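Long-range contacts in folylpolyglutamate synthase (FolC) (Helicobacter pylori, PDB 6K8C), which probably adds glutamate to dihydropteroate and, one residue after another, to tetrahydrofolates at the expense of ATP: residues I282-G287 against L380-F385; H288-A293 against F321-I326; I309-C314 against Y373-S378; K333-E338 against A362-V367. One frame throughout, in Å; residues are numbered along the deposited sequence.

Overall arrangement
All four contacts belong to the C-terminal Mur-ligase-type domain, an open alpha/beta fold around a six-stranded mixed sheet. Contact 3 is its buried middle, parallel pairing of strands 308-312 and 373-376. Contact 4 pairs 331-336 with the edge strand 361-363, and adds to its backbone bonds both buried and exposed side chains and a water. Contacts 1 and 2 contain no hydrogen bond across their segments: contact 1 lays helix 379-390 on strand 282-285 through buried apolar groups, while contact 2 packs helix 290-303 against helix 320-327, partly open. Contacts 1 and 3 meet where Leu283 pairs with strand 373-376; Phe385 of contact 1 touches Phe364 of contact 4; His288 of contact 2 bonds Tyr312 of contact 3.

Contact 1: residues I282-G287 against L380-F385; sequences ILIDVG and LVANAF
Ile282, Ile284 and Val286 line up under Ala382 and Phe385, one turn of a helix laid on the sheet of the alpha/beta glutamate-ligase domain. Helix 380-385 runs at 139° to strand 282-285, their axes 8.6 Å apart at closest approach, and no hydrogen bond links the two segments. The larger partner is the Phe385 ring. Its CG stands anti to the backbone N (chi1 169°), which carries the ring along the strand toward Ile282. There the delta methyl of Ile282 comes to the edge of the ring, CD1 to CZ of Phe385 at 3.9 Å, while the gamma methyl CG2 of the same isoleucine lies 4.0 Å from Phe385 CE2. Ile284 divides its two branches between the two helix residues. With chi1 at -71° its CG1 lies beside the backbone N and leads CD1 to Phe385 CD2 at 4.0 Å; the other branch, CG2, reaches Ala382 CB at 3.8 Å. The helix face is thus a small methyl at one end and a flat ring at the other, and Val375 of the adjacent strand also touches that ring. Asp285 OD1 accepts from Gly287 N in an Asx turn, and its OD2 is salt-bridged to Arg238. At this end Val286 CG1 meets the same methyl from a second direction, roughly at right angles to Ile284 CG2, 3.8 Å from Ala382 CB.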
loop_
_atom_site.group_PDB
_atom_site.type_symbol
_atom_site.label_atom_id
_atom_site.label_comp_id
_atom_site.label_asym_id
_atom_site.label_seq_id
_atom_site.Cartn_x
_atom_site.Cartn_y
_atom_site.Cartn_z
ATOM N N ILE A 282 -21.797 2.637 5.101
ATOM C CA ILE A 282 -20.857 2.346 4.021
ATOM C C ILE A 282 -19.535 1.886 4.628
ATOM O O ILE A 282 -18.856 2.659 5.317
ATOM C CB ILE A 282 -20.642 3.544 3.089
ATOM C CG1 ILE A 282 -21.961 3.953 2.429
ATOM C CG2 ILE A 282 -19.632 3.197 2.000
ATOM C CD1 ILE A 282 -21.859 5.256 1.666
ATOM N N LEU A 283 -19.180 0.630 4.380
ATOM C CA LEU A 283 -17.872 0.080 4.689
ATOM C C LEU A 283 -17.052 0.043 3.403
ATOM O O LEU A 283 -17.561 -0.341 2.347
ATOM C CB LEU A 283 -18.023 -1.325 5.291
ATOM C CG LEU A 283 -16.805 -2.115 5.776
ATOM C CD1 LEU A 283 -16.174 -1.460 7.003
ATOM C CD2 LEU A 283 -17.227 -3.542 6.086
ATOM N N ILE A 284 -15.788 0.462 3.488
ATOM C CA ILE A 284 -14.922 0.596 2.320
ATOM C C ILE A 284 -13.637 -0.189 2.556
ATOM O O ILE A 284 -13.047 -0.118 3.640
ATOM C CB ILE A 284 -14.598 2.075 2.018
ATOM C CG1 ILE A 284 -15.833 2.795 1.480
ATOM C CG2 ILE A 284 -13.462 2.181 1.013
ATOM C CD1 ILE A 284 -15.515 4.107 0.781
ATOM N N ASP A 285 -13.194 -0.922 1.537
ATOM C CA ASP A 285 -11.950 -1.674 1.639
ATOM C C ASP A 285 -11.338 -1.817 0.256
ATOM O O ASP A 285 -12.023 -2.210 -0.692
ATOM C CB ASP A 285 -12.182 -3.049 2.274
ATOM C CG ASP A 285 -10.885 -3.737 2.651
ATOM O OD1 ASP A 285 -10.202 -4.247 1.738
ATOM O OD2 ASP A 285 -10.548 -3.756 3.853
ATOM N N VAL A 286 -10.041 -1.499 0.150
ATOM C CA VAL A 286 -9.353 -1.513 -1.137
ATOM C C VAL A 286 -8.811 -2.886 -1.509
ATOM O O VAL A 286 -8.145 -3.014 -2.544
ATOM C CB VAL A 286 -8.192 -0.502 -1.148
ATOM C CG1 VAL A 286 -8.727 0.911 -0.977
ATOM C CG2 VAL A 286 -7.191 -0.838 -0.046
ATOM N N GLY A 287 -9.071 -3.913 -0.708
ATOM C CA GLY A 287 -8.481 -5.213 -0.964
ATOM C C GLY A 287 -9.186 -5.999 -2.057
ATOM O O GLY A 287 -10.232 -5.615 -2.578
ATOM N N LEU A 380 -8.828 1.432 -6.985
ATOM C CA LEU A 380 -9.597 2.095 -8.033
ATOM C C LEU A 380 -11.086 2.080 -7.717
ATOM O O LEU A 380 -11.765 3.109 -7.822
ATOM C CB LEU A 380 -9.324 1.426 -9.382
ATOM C CG LEU A 380 -10.264 1.738 -10.548
ATOM C CD1 LEU A 380 -10.217 3.217 -10.903
ATOM C CD2 LEU A 380 -9.914 0.884 -11.761
ATOM N N VAL A 381 -11.611 0.919 -7.323
ATOM C CA VAL A 381 -13.034 0.814 -7.010
ATOM C C VAL A 381 -13.401 1.755 -5.869
ATOM O O VAL A 381 -14.418 2.457 -5.926
ATOM C CB VAL A 381 -13.403 -0.644 -6.680
ATOM C CG1 VAL A 381 -14.714 -0.701 -5.912
ATOM C CG2 VAL A 381 -13.498 -1.468 -7.952
ATOM N N ALA A 382 -12.573 1.798 -4.823
ATOM C CA ALA A 382 -12.899 2.627 -3.667
ATOM C C ALA A 382 -12.789 4.106 -4.002
ATOM O O ALA A 382 -13.640 4.906 -3.597
ATOM C CB ALA A 382 -11.988 2.278 -2.492
ATOM N N ASN A 383 -11.744 4.491 -4.739
ATOM C CA ASN A 383 -11.562 5.903 -5.060
ATOM C C ASN A 383 -12.613 6.384 -6.056
ATOM O O ASN A 383 -13.105 7.514 -5.948
ATOM C CB ASN A 383 -10.153 6.144 -5.598
ATOM C CG ASN A 383 -9.962 7.557 -6.110
ATOM O OD1 ASN A 383 -10.066 7.811 -7.309
ATOM N ND2 ASN A 383 -9.696 8.487 -5.200
ATOM N N ALA A 384 -12.983 5.535 -7.020
ATOM C CA ALA A 384 -14.019 5.912 -7.978
ATOM C C ALA A 384 -15.387 5.991 -7.312
ATOM O O ALA A 384 -16.193 6.868 -7.645
ATOM C CB ALA A 384 -14.043 4.929 -9.149
ATOM N N PHE A 385 -15.675 5.083 -6.377
ATOM C CA PHE A 385 -16.900 5.213 -5.594
ATOM C C PHE A 385 -16.908 6.519 -4.814
ATOM O O PHE A 385 -17.927 7.214 -4.750
ATOM C CB PHE A 385 -17.059 4.047 -4.619
ATOM C CG PHE A 385 -18.154 4.269 -3.619
ATOM C CD1 PHE A 385 -19.471 4.009 -3.955
ATOM C CD2 PHE A 385 -17.878 4.788 -2.362
ATOM C CE1 PHE A 385 -20.490 4.229 -3.049
ATOM C CE2 PHE A 385 -18.892 5.013 -1.455
ATOM C CZ PHE A 385 -20.199 4.733 -1.796
#

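Contact 2: residues H288-A293 against F321-I326; sequences HNPHSA and FLVLEI
His288 meets Val323 through its imidazole, which lies across the valine so that Val323 CG1 sits 4.0 Å above one face of the ring, offset toward the rim. The other methyl is closer to individual ring atoms, with Val323 CG2 at 3.7 Å from His288 CE1. An extended chi1 of -167°, CG anti to the backbone N, brings the ring to the helix. A hydrogen bond from beyond the contact, His288 NE2 with Tyr312 OH, helps to fix the turn of the ring. At Asn289 it is the main chain that takes part: its carbonyl carbon C is 3.7 Å from Val323 CG2, so this one methyl fills the angle between the histidine ring and the backbone entering the helix. Asn289 occupies the N-cap position, and its backbone N is hydrogen-bonded to Tyr376 OH. Pro290 opens the helix and spreads over two partners. Its CG meets Leu322 CD2 at 3.8 Å, the side chains crossing at about a right angle, and its CB touches Ile326 CD1 at 3.7 Å. One turn later the methyl of Ala293 drops between the two residues of the facing helix that are three apart, with CB at 3.9 Å from Ile326 CG2 and 4.1 Å from Val323 CG1. Tyr376, on the sheet beneath, touches both Ala293 and Val323. This is apolar packing between two neighbouring helices, 290-303 and 320-327, on one face of the sheet, typical of an alpha/beta sandwich such as the Mur-ligase C-terminal domain.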
loop_
_atom_site.group_PDB
_atom_site.type_symbol
_atom_site.label_atom_id
_atom_site.label_comp_id
_atom_site.label_asym_id
_atom_site.label_seq_id
_atom_site.Cartn_x
_atom_site.Cartn_y
_atom_site.Cartn_z
ATOM N N HIS A 288 -8.569 -7.126 -2.423
ATOM C CA HIS A 288 -9.246 -8.139 -3.240
ATOM C C HIS A 288 -8.459 -9.437 -3.054
ATOM O O HIS A 288 -7.527 -9.725 -3.808
ATOM C CB HIS A 288 -9.350 -7.767 -4.704
ATOM C CG HIS A 288 -10.298 -8.641 -5.465
ATOM N ND1 HIS A 288 -9.998 -9.943 -5.806
ATOM C CD2 HIS A 288 -11.557 -8.417 -5.912
ATOM C CE1 HIS A 288 -11.024 -10.476 -6.447
ATOM N NE2 HIS A 288 -11.983 -9.570 -6.524
ATOM N N ASN A 289 -8.848 -10.203 -2.040
ATOM C CA ASN A 289 -8.124 -11.393 -1.623
ATOM C C ASN A 289 -9.081 -12.270 -0.851
ATOM O O ASN A 289 -9.944 -11.749 -0.133
ATOM C CB ASN A 289 -6.927 -11.029 -0.733
ATOM C CG ASN A 289 -5.609 -11.409 -1.349
ATOM O OD1 ASN A 289 -5.529 -11.698 -2.544
ATOM N ND2 ASN A 289 -4.558 -11.413 -0.536
ATOM N N PRO A 290 -8.954 -13.594 -0.955
ATOM C CA PRO A 290 -9.730 -14.457 -0.060
ATOM C C PRO A 290 -9.515 -14.110 1.399
ATOM O O PRO A 290 -10.459 -14.162 2.196
ATOM C CB PRO A 290 -9.213 -15.864 -0.402
ATOM C CG PRO A 290 -8.723 -15.750 -1.803
ATOM C CD PRO A 290 -8.133 -14.367 -1.901
ATOM N N HIS A 291 -8.290 -13.732 1.771
ATOM C CA HIS A 291 -8.019 -13.419 3.168
ATOM C C HIS A 291 -8.764 -12.167 3.616
ATOM O O HIS A 291 -9.377 -12.150 4.691
ATOM C CB HIS A 291 -6.517 -13.255 3.397
ATOM C CG HIS A 291 -6.150 -13.132 4.840
ATOM N ND1 HIS A 291 -5.950 -14.228 5.651
ATOM C CD2 HIS A 291 -5.982 -12.044 5.628
ATOM C CE1 HIS A 291 -5.657 -13.820 6.874
ATOM N NE2 HIS A 291 -5.670 -12.500 6.886
ATOM N N SER A 292 -8.711 -11.096 2.821
ATOM C CA SER A 292 -9.436 -9.894 3.220
ATOM C C SER A 292 -10.939 -10.096 3.103
ATOM O O SER A 292 -11.697 -9.558 3.913
ATOM C CB SER A 292 -8.988 -8.682 2.393
ATOM O OG SER A 292 -9.106 -8.906 1.000
ATOM N N ALA A 293 -11.389 -10.881 2.121
ATOM C CA ALA A 293 -12.822 -11.119 1.985
ATOM C C ALA A 293 -13.378 -11.833 3.210
ATOM O O ALA A 293 -14.467 -11.498 3.693
ATOM C CB ALA A 293 -13.104 -11.917 0.714
ATOM N N PHE A 321 -14.238 -15.186 -8.520
ATOM C CA PHE A 321 -15.193 -16.218 -8.127
ATOM C C PHE A 321 -15.059 -16.558 -6.647
ATOM O O PHE A 321 -16.046 -16.549 -5.902
ATOM C CB PHE A 321 -14.996 -17.470 -8.992
ATOM C CG PHE A 321 -15.802 -18.647 -8.539
ATOM C CD1 PHE A 321 -17.118 -18.798 -8.947
ATOM C CD2 PHE A 321 -15.249 -19.606 -7.701
ATOM C CE1 PHE A 321 -17.867 -19.878 -8.534
ATOM C CE2 PHE A 321 -15.997 -20.687 -7.279
ATOM C CZ PHE A 321 -17.307 -20.824 -7.694
ATOM N N LEU A 322 -13.840 -16.865 -6.203
ATOM C CA LEU A 322 -13.640 -17.279 -4.819
ATOM C C LEU A 322 -13.984 -16.155 -3.849
ATOM O O LEU A 322 -14.615 -16.390 -2.811
ATOM C CB LEU A 322 -12.197 -17.738 -4.621
ATOM C CG LEU A 322 -11.830 -18.256 -3.230
ATOM C CD1 LEU A 322 -12.848 -19.283 -2.765
ATOM C CD2 LEU A 322 -10.421 -18.838 -3.233
ATOM N N VAL A 323 -13.587 -14.925 -4.176
ATOM C CA VAL A 323 -13.851 -13.796 -3.288
ATOM C C VAL A 323 -15.352 -13.593 -3.120
ATOM O O VAL A 323 -15.855 -13.429 -2.001
ATOM C CB VAL A 323 -13.154 -12.534 -3.823
ATOM C CG1 VAL A 323 -13.834 -11.279 -3.308
ATOM C CG2 VAL A 323 -11.677 -12.563 -3.448
ATOM N N LEU A 324 -16.097 -13.629 -4.229
ATOM C CA LEU A 324 -17.544 -13.468 -4.152
ATOM C C LEU A 324 -18.205 -14.657 -3.466
ATOM O O LEU A 324 -19.218 -14.496 -2.772
ATOM C CB LEU A 324 -18.120 -13.263 -5.554
ATOM C CG LEU A 324 -17.651 -11.970 -6.233
ATOM C CD1 LEU A 324 -17.914 -12.008 -7.728
ATOM C CD2 LEU A 324 -18.331 -10.768 -5.594
ATOM N N GLU A 325 -17.663 -15.865 -3.659
ATOM C CA GLU A 325 -18.196 -17.025 -2.952
ATOM C C GLU A 325 -18.012 -16.881 -1.446
ATOM O O GLU A 325 -18.902 -17.241 -0.664
ATOM C CB GLU A 325 -17.526 -18.302 -3.457
ATOM C CG GLU A 325 -18.121 -19.570 -2.876
ATOM C CD GLU A 325 -17.346 -20.814 -3.272
ATOM O OE1 GLU A 325 -16.144 -20.908 -2.935
ATOM O OE2 GLU A 325 -17.941 -21.696 -3.925
ATOM N N ILE A 326 -16.867 -16.348 -1.022
ATOM C CA ILE A 326 -16.625 -16.129 0.403
ATOM C C ILE A 326 -17.595 -15.092 0.962
ATOM O O ILE A 326 -18.122 -15.245 2.073
ATOM C CB ILE A 326 -15.155 -15.723 0.627
ATOM C CG1 ILE A 326 -14.240 -16.943 0.458
ATOM C CG2 ILE A 326 -14.966 -15.073 1.996
ATOM C CD1 ILE A 326 -12.808 -16.584 0.107
#

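Contact 3: residues I309-C314 against Y373-S378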
loop_
_atom_site.group_PDB
_atom_site.type_symbol
_atom_site.label_atom_id
_atom_site.label_comp_id
_atom_site.label_asym_id
_atom_site.label_seq_id
_atom_site.Cartn_x
_atom_site.Cartn_y
_atom_site.Cartn_z
ATOM N N ILE A 309 -25.441 -5.064 0.827
ATOM C CA ILE A 309 -25.208 -4.944 -0.607
ATOM C C ILE A 309 -23.719 -4.755 -0.850
ATOM O O ILE A 309 -23.052 -3.995 -0.138
ATOM C CB ILE A 309 -26.023 -3.773 -1.189
ATOM C CG1 ILE A 309 -27.520 -3.996 -0.940
ATOM C CG2 ILE A 309 -25.733 -3.586 -2.672
ATOM C CD1 ILE A 309 -28.404 -2.887 -1.495
ATOM N N LEU A 310 -23.191 -5.441 -1.858
ATOM C CA LEU A 310 -21.792 -5.307 -2.241
ATOM C C LEU A 310 -21.669 -4.394 -3.456
ATOM O O LEU A 310 -22.334 -4.615 -4.472
ATOM C CB LEU A 310 -21.182 -6.678 -2.550
ATOM C CG LEU A 310 -19.693 -6.674 -2.899
ATOM C CD1 LEU A 310 -18.859 -6.289 -1.683
ATOM C CD2 LEU A 310 -19.265 -8.039 -3.425
ATOM N N ILE A 311 -20.822 -3.372 -3.346
ATOM C CA ILE A 311 -20.456 -2.513 -4.470
ATOM C C ILE A 311 -19.061 -2.932 -4.910
ATOM O O ILE A 311 -18.106 -2.845 -4.129
ATOM C CB ILE A 311 -20.507 -1.025 -4.080
ATOM C CG1 ILE A 311 -21.944 -0.621 -3.754
ATOM C CG2 ILE A 311 -19.957 -0.146 -5.201
ATOM C CD1 ILE A 311 -22.058 0.665 -2.945
ATOM N N TYR A 312 -18.935 -3.398 -6.152
ATOM C CA TYR A 312 -17.823 -4.278 -6.479
ATOM C C TYR A 312 -17.398 -4.151 -7.935
ATOM O O TYR A 312 -18.233 -4.024 -8.836
ATOM C CB TYR A 312 -18.213 -5.738 -6.184
ATOM C CG TYR A 312 -17.172 -6.775 -6.552
ATOM C CD1 TYR A 312 -16.165 -7.125 -5.658
ATOM C CD2 TYR A 312 -17.202 -7.413 -7.787
ATOM C CE1 TYR A 312 -15.212 -8.080 -5.989
ATOM C CE2 TYR A 312 -16.254 -8.362 -8.126
ATOM C CZ TYR A 312 -15.262 -8.693 -7.223
ATOM O OH TYR A 312 -14.317 -9.638 -7.556
ATOM N N ASN A 313 -16.086 -4.202 -8.143
ATOM C CA ASN A 313 -15.488 -4.574 -9.417
ATOM C C ASN A 313 -14.098 -5.111 -9.107
ATOM O O ASN A 313 -13.616 -5.006 -7.978
ATOM C CB ASN A 313 -15.438 -3.396 -10.398
ATOM C CG ASN A 313 -15.670 -3.829 -11.837
ATOM O OD1 ASN A 313 -15.443 -4.987 -12.195
ATOM N ND2 ASN A 313 -16.115 -2.898 -12.672
ATOM N N CYS A 314 -13.448 -5.699 -10.109
ATOM C CA CYS A 314 -12.114 -6.236 -9.866
ATOM C C CYS A 314 -11.320 -6.279 -11.164
ATOM O O CYS A 314 -11.866 -6.161 -12.263
ATOM C CB CYS A 314 -12.183 -7.626 -9.228
ATOM S SG CYS A 314 -12.649 -8.934 -10.368
ATOM N N TYR A 373 -23.800 -1.120 2.864
ATOM C CA TYR A 373 -22.974 -1.423 1.703
ATOM C C TYR A 373 -21.543 -1.727 2.111
ATOM O O TYR A 373 -21.010 -1.110 3.037
ATOM C CB TYR A 373 -22.953 -0.256 0.710
ATOM C CG TYR A 373 -24.311 0.150 0.197
ATOM C CD1 TYR A 373 -25.074 1.093 0.873
ATOM C CD2 TYR A 373 -24.827 -0.398 -0.972
ATOM C CE1 TYR A 373 -26.319 1.476 0.408
ATOM C CE2 TYR A 373 -26.080 -0.021 -1.450
ATOM C CZ TYR A 373 -26.819 0.920 -0.752
ATOM O OH TYR A 373 -28.060 1.312 -1.203
ATOM N N LEU A 374 -20.926 -2.672 1.401
ATOM C CA LEU A 374 -19.479 -2.834 1.372
ATOM C C LEU A 374 -18.986 -2.455 -0.017
ATOM O O LEU A 374 -19.471 -2.994 -1.019
ATOM C CB LEU A 374 -19.056 -4.273 1.709
ATOM C CG LEU A 374 -17.578 -4.617 1.443
ATOM C CD1 LEU A 374 -16.647 -3.740 2.270
ATOM C CD2 LEU A 374 -17.288 -6.102 1.703
ATOM N N VAL A 375 -18.048 -1.513 -0.073
ATOM C CA VAL A 375 -17.366 -1.131 -1.304
ATOM C C VAL A 375 -16.012 -1.829 -1.297
ATOM O O VAL A 375 -15.220 -1.644 -0.367
ATOM C CB VAL A 375 -17.212 0.396 -1.407
ATOM C CG1 VAL A 375 -16.368 0.776 -2.621
ATOM C CG2 VAL A 375 -18.585 1.064 -1.456
ATOM N N TYR A 376 -15.743 -2.638 -2.320
ATOM C CA TYR A 376 -14.642 -3.586 -2.250
ATOM C C TYR A 376 -14.104 -3.886 -3.641
ATOM O O TYR A 376 -14.864 -4.000 -4.606
ATOM C CB TYR A 376 -15.114 -4.881 -1.580
ATOM C CG TYR A 376 -14.068 -5.940 -1.347
ATOM C CD1 TYR A 376 -12.948 -5.690 -0.567
ATOM C CD2 TYR A 376 -14.230 -7.219 -1.865
ATOM C CE1 TYR A 376 -12.002 -6.684 -0.333
ATOM C CE2 TYR A 376 -13.292 -8.209 -1.640
ATOM C CZ TYR A 376 -12.183 -7.940 -0.872
ATOM O OH TYR A 376 -11.253 -8.938 -0.641
ATOM N N GLY A 377 -12.784 -4.024 -3.736
ATOM C CA GLY A 377 -12.221 -4.597 -4.943
ATOM C C GLY A 377 -10.825 -4.136 -5.310
ATOM O O GLY A 377 -10.031 -4.926 -5.835
ATOM N N SER A 378 -10.521 -2.866 -5.051
ATOM C CA SER A 378 -9.260 -2.262 -5.462
ATOM C C SER A 378 -9.209 -0.851 -4.901
ATOM O O SER A 378 -10.208 -0.320 -4.411
ATOM C CB SER A 378 -9.113 -2.212 -6.984
ATOM O OG SER A 378 -10.279 -1.675 -7.599
#
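Ile309 CG1 and Tyr373 CG both stand beside the backbone N, anti to the carbonyl carbon (chi1 -59° and -58°), and the two side chains lie side by side across a parallel strand pair, leaning the same way. The isoleucine consequently runs along the tyrosine ring: Ile309 CB lies 3.6 Å from Tyr373 CD2, and its CD1 follows on to CE2. Ile311 approaches that ring from further up the strand, its CD1 3.6 Å from Tyr373 CD2 and 3.8 Å from Val375 CG2, wedged between the two. On the opposite face Leu310 and Leu374 also point the same way, Leu310 CD1 meeting Leu374 CD2 at 3.7 Å; the same methyl touches Tyr376 CB. Three backbone bonds hold the strands in register. Ile309 O receives Leu374 N, Ile311 N gives to Leu374 O at 2.7 Å and nearly straight (170° at the hydrogen), and Ile311 O receives Tyr376 N. The carbonyls accept CA-H contacts as well, Tyr373 CA coming to 3.2 Å from Ile309 O. Beyond the strands Gly377 CA passes 3.4 Å from Asn313 O, a close approach made possible by the lack of a side chain on Gly377. Polar ends find partners beyond these strands: Tyr312 OH binds His288, Tyr376 OH binds Ser292, Tyr373 OH receives Glu368 N and Asn313 ND2 reaches Leu337 O. The chemistry therefore implies a buried, backbone-bonded sheet core whose tyrosine hydroxyls are satisfied by residues outside the strand pair, while Asn313 O is left buried without a hydrogen-bonding partner.

Contact 4: residues K333-E338 against A362-V367; sequences KVLILE and ALFEDV
Ile336 and Ala362 are joined by the middle one of three backbone hydrogen bonds that pair these parallel strands. Ala362 N gives to Val334 O, Ile336 N gives to Ala362 O at 2.8 Å with the donor in the carbonyl plane, and Phe364 N gives to Ile336 O. This last bond is nearly straight at its hydrogen, but its donor rises 39° out of the carbonyl plane as the chain leaves strand 361-363. A water continues the pairing beyond the strands, accepting from Glu338 N and donating to Phe364 O at 2.7 Å. Among the apolar contacts, on the face of Leu335, Phe364 CB lies 3.8 Å from Leu335 CB, and Leu335 CD1 comes to the edge of the ring; on the other, Ile336 CB is a loose 4.3 Å from Leu363 CD2. Leu337 lies alongside the phenylalanine, both with CG anti to the backbone N (chi1 -168° and 173°), and its CD1 presses against Phe364 CD2 at 3.3 Å, a tight approach. At the exposed end Glu338 bends at chi2 and brings its carboxylate oxygens up to a leucine methyl, OE1 being 3.6 Å from Leu363 CD1. The two strands are the ends of a beta-alpha-beta crossover through helix 347-357, whose Leu347, Leu350 and Leu354 touch Ile336. Around Phe364 and Leu337, helix 379-390 brings Phe385 against Leu337, and Ile311 of strand 308-312 touches Phe364.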
loop_
_atom_site.group_PDB
_atom_site.type_symbol
_atom_site.label_atom_id
_atom_site.label_comp_id
_atom_site.label_asym_id
_atom_site.label_seq_id
_atom_site.Cartn_x
_atom_site.Cartn_y
_atom_site.Cartn_z
ATOM N N LYS A 333 -27.115 -8.670 -2.547
ATOM C CA LYS A 333 -27.118 -8.154 -3.906
ATOM C C LYS A 333 -25.757 -7.542 -4.192
ATOM O O LYS A 333 -25.108 -7.000 -3.294
ATOM C CB LYS A 333 -28.232 -7.117 -4.112
ATOM C CG LYS A 333 -28.478 -6.747 -5.569
ATOM C CD LYS A 333 -29.711 -5.866 -5.725
ATOM C CE LYS A 333 -30.004 -5.584 -7.192
ATOM N NZ LYS A 333 -30.855 -4.374 -7.369
ATOM N N VAL A 334 -25.329 -7.644 -5.447
ATOM C CA VAL A 334 -24.084 -7.043 -5.910
ATOM C C VAL A 334 -24.423 -5.918 -6.874
ATOM O O VAL A 334 -25.144 -6.130 -7.855
ATOM C CB VAL A 334 -23.166 -8.073 -6.587
ATOM C CG1 VAL A 334 -21.875 -7.402 -7.055
ATOM C CG2 VAL A 334 -22.862 -9.236 -5.639
ATOM N N LEU A 335 -23.906 -4.725 -6.599
ATOM C CA LEU A 335 -23.986 -3.609 -7.533
ATOM C C LEU A 335 -22.616 -3.443 -8.175
ATOM O O LEU A 335 -21.646 -3.088 -7.499
ATOM C CB LEU A 335 -24.433 -2.331 -6.827
ATOM C CG LEU A 335 -25.827 -2.380 -6.190
ATOM C CD1 LEU A 335 -26.152 -1.064 -5.490
ATOM C CD2 LEU A 335 -26.894 -2.724 -7.224
ATOM N N ILE A 336 -22.530 -3.725 -9.474
ATOM C CA ILE A 336 -21.255 -3.614 -10.173
ATOM C C ILE A 336 -20.925 -2.146 -10.392
ATOM O O ILE A 336 -21.731 -1.389 -10.950
ATOM C CB ILE A 336 -21.301 -4.377 -11.505
ATOM C CG1 ILE A 336 -21.727 -5.831 -11.274
ATOM C CG2 ILE A 336 -19.950 -4.303 -12.205
ATOM C CD1 ILE A 336 -22.180 -6.543 -12.527
ATOM N N LEU A 337 -19.733 -1.734 -9.952
ATOM C CA LEU A 337 -19.246 -0.370 -10.169
ATOM C C LEU A 337 -18.551 -0.326 -11.522
ATOM O O LEU A 337 -17.371 -0.660 -11.654
ATOM C CB LEU A 337 -18.314 0.067 -9.044
ATOM C CG LEU A 337 -17.980 1.563 -9.014
ATOM C CD1 LEU A 337 -19.225 2.382 -8.796
ATOM C CD2 LEU A 337 -16.944 1.877 -7.945
ATOM N N GLU A 338 -19.302 0.093 -12.539
ATOM C CA GLU A 338 -18.797 0.189 -13.903
ATOM C C GLU A 338 -17.472 0.937 -13.947
ATOM O O GLU A 338 -17.374 2.078 -13.485
ATOM C CB GLU A 338 -19.830 0.899 -14.778
ATOM C CG GLU A 338 -19.695 0.625 -16.264
ATOM C CD GLU A 338 -21.039 0.408 -16.920
ATOM O OE1 GLU A 338 -21.884 1.323 -16.835
ATOM O OE2 GLU A 338 -21.251 -0.666 -17.521
ATOM N N ALA A 362 -26.949 -5.877 -10.335
ATOM C CA ALA A 362 -27.342 -4.761 -11.188
ATOM C C ALA A 362 -26.143 -3.824 -11.238
ATOM O O ALA A 362 -25.137 -4.045 -10.556
ATOM C CB ALA A 362 -28.597 -4.056 -10.670
ATOM N N LEU A 363 -26.246 -2.778 -12.051
ATOM C CA LEU A 363 -25.204 -1.764 -12.080
ATOM C C LEU A 363 -25.381 -0.797 -10.915
ATOM O O LEU A 363 -26.502 -0.488 -10.503
ATOM C CB LEU A 363 -25.222 -0.992 -13.402
ATOM C CG LEU A 363 -25.012 -1.769 -14.705
ATOM C CD1 LEU A 363 -24.668 -0.806 -15.836
ATOM C CD2 LEU A 363 -23.937 -2.833 -14.556
ATOM N N PHE A 364 -24.263 -0.316 -10.379
ATOM C CA PHE A 364 -24.326 0.677 -9.315
ATOM C C PHE A 364 -24.667 2.047 -9.887
ATOM O O PHE A 364 -24.070 2.479 -10.878
ATOM C CB PHE A 364 -23.004 0.768 -8.559
ATOM C CG PHE A 364 -22.973 1.890 -7.554
ATOM C CD1 PHE A 364 -23.629 1.771 -6.337
ATOM C CD2 PHE A 364 -22.340 3.084 -7.850
ATOM C CE1 PHE A 364 -23.617 2.812 -5.423
ATOM C CE2 PHE A 364 -22.320 4.125 -6.943
ATOM C CZ PHE A 364 -22.960 3.992 -5.729
ATOM N N GLU A 365 -25.611 2.736 -9.241
ATOM C CA GLU A 365 -25.891 4.138 -9.540
ATOM C C GLU A 365 -25.879 4.998 -8.284
ATOM O O GLU A 365 -25.124 5.975 -8.231
ATOM C CB GLU A 365 -27.222 4.282 -10.301
ATOM C CG GLU A 365 -28.407 3.492 -9.771
ATOM C CD GLU A 365 -29.408 3.167 -10.873
ATOM O OE1 GLU A 365 -30.551 2.780 -10.548
ATOM O OE2 GLU A 365 -29.050 3.298 -12.067
ATOM N N ASP A 366 -26.671 4.668 -7.263
ATOM C CA ASP A 366 -26.696 5.459 -6.038
ATOM C C ASP A 366 -26.838 4.550 -4.825
ATOM O O ASP A 366 -27.271 3.399 -4.928
ATOM C CB ASP A 366 -27.840 6.492 -6.040
ATOM C CG ASP A 366 -27.930 7.272 -7.344
ATOM O OD1 ASP A 366 -27.051 8.126 -7.598
ATOM O OD2 ASP A 366 -28.891 7.038 -8.113
ATOM N N VAL A 367 -26.467 5.088 -3.664
ATOM C CA VAL A 367 -26.637 4.402 -2.388
ATOM C C VAL A 367 -27.921 4.903 -1.739
ATOM O O VAL A 367 -28.199 6.112 -1.740
ATOM C CB VAL A 367 -25.417 4.610 -1.467
ATOM C CG1 VAL A 367 -24.160 4.023 -2.101
ATOM C CG2 VAL A 367 -25.214 6.087 -1.135
HETATM O O HOH W 1 -21.861 1.854 -12.296
#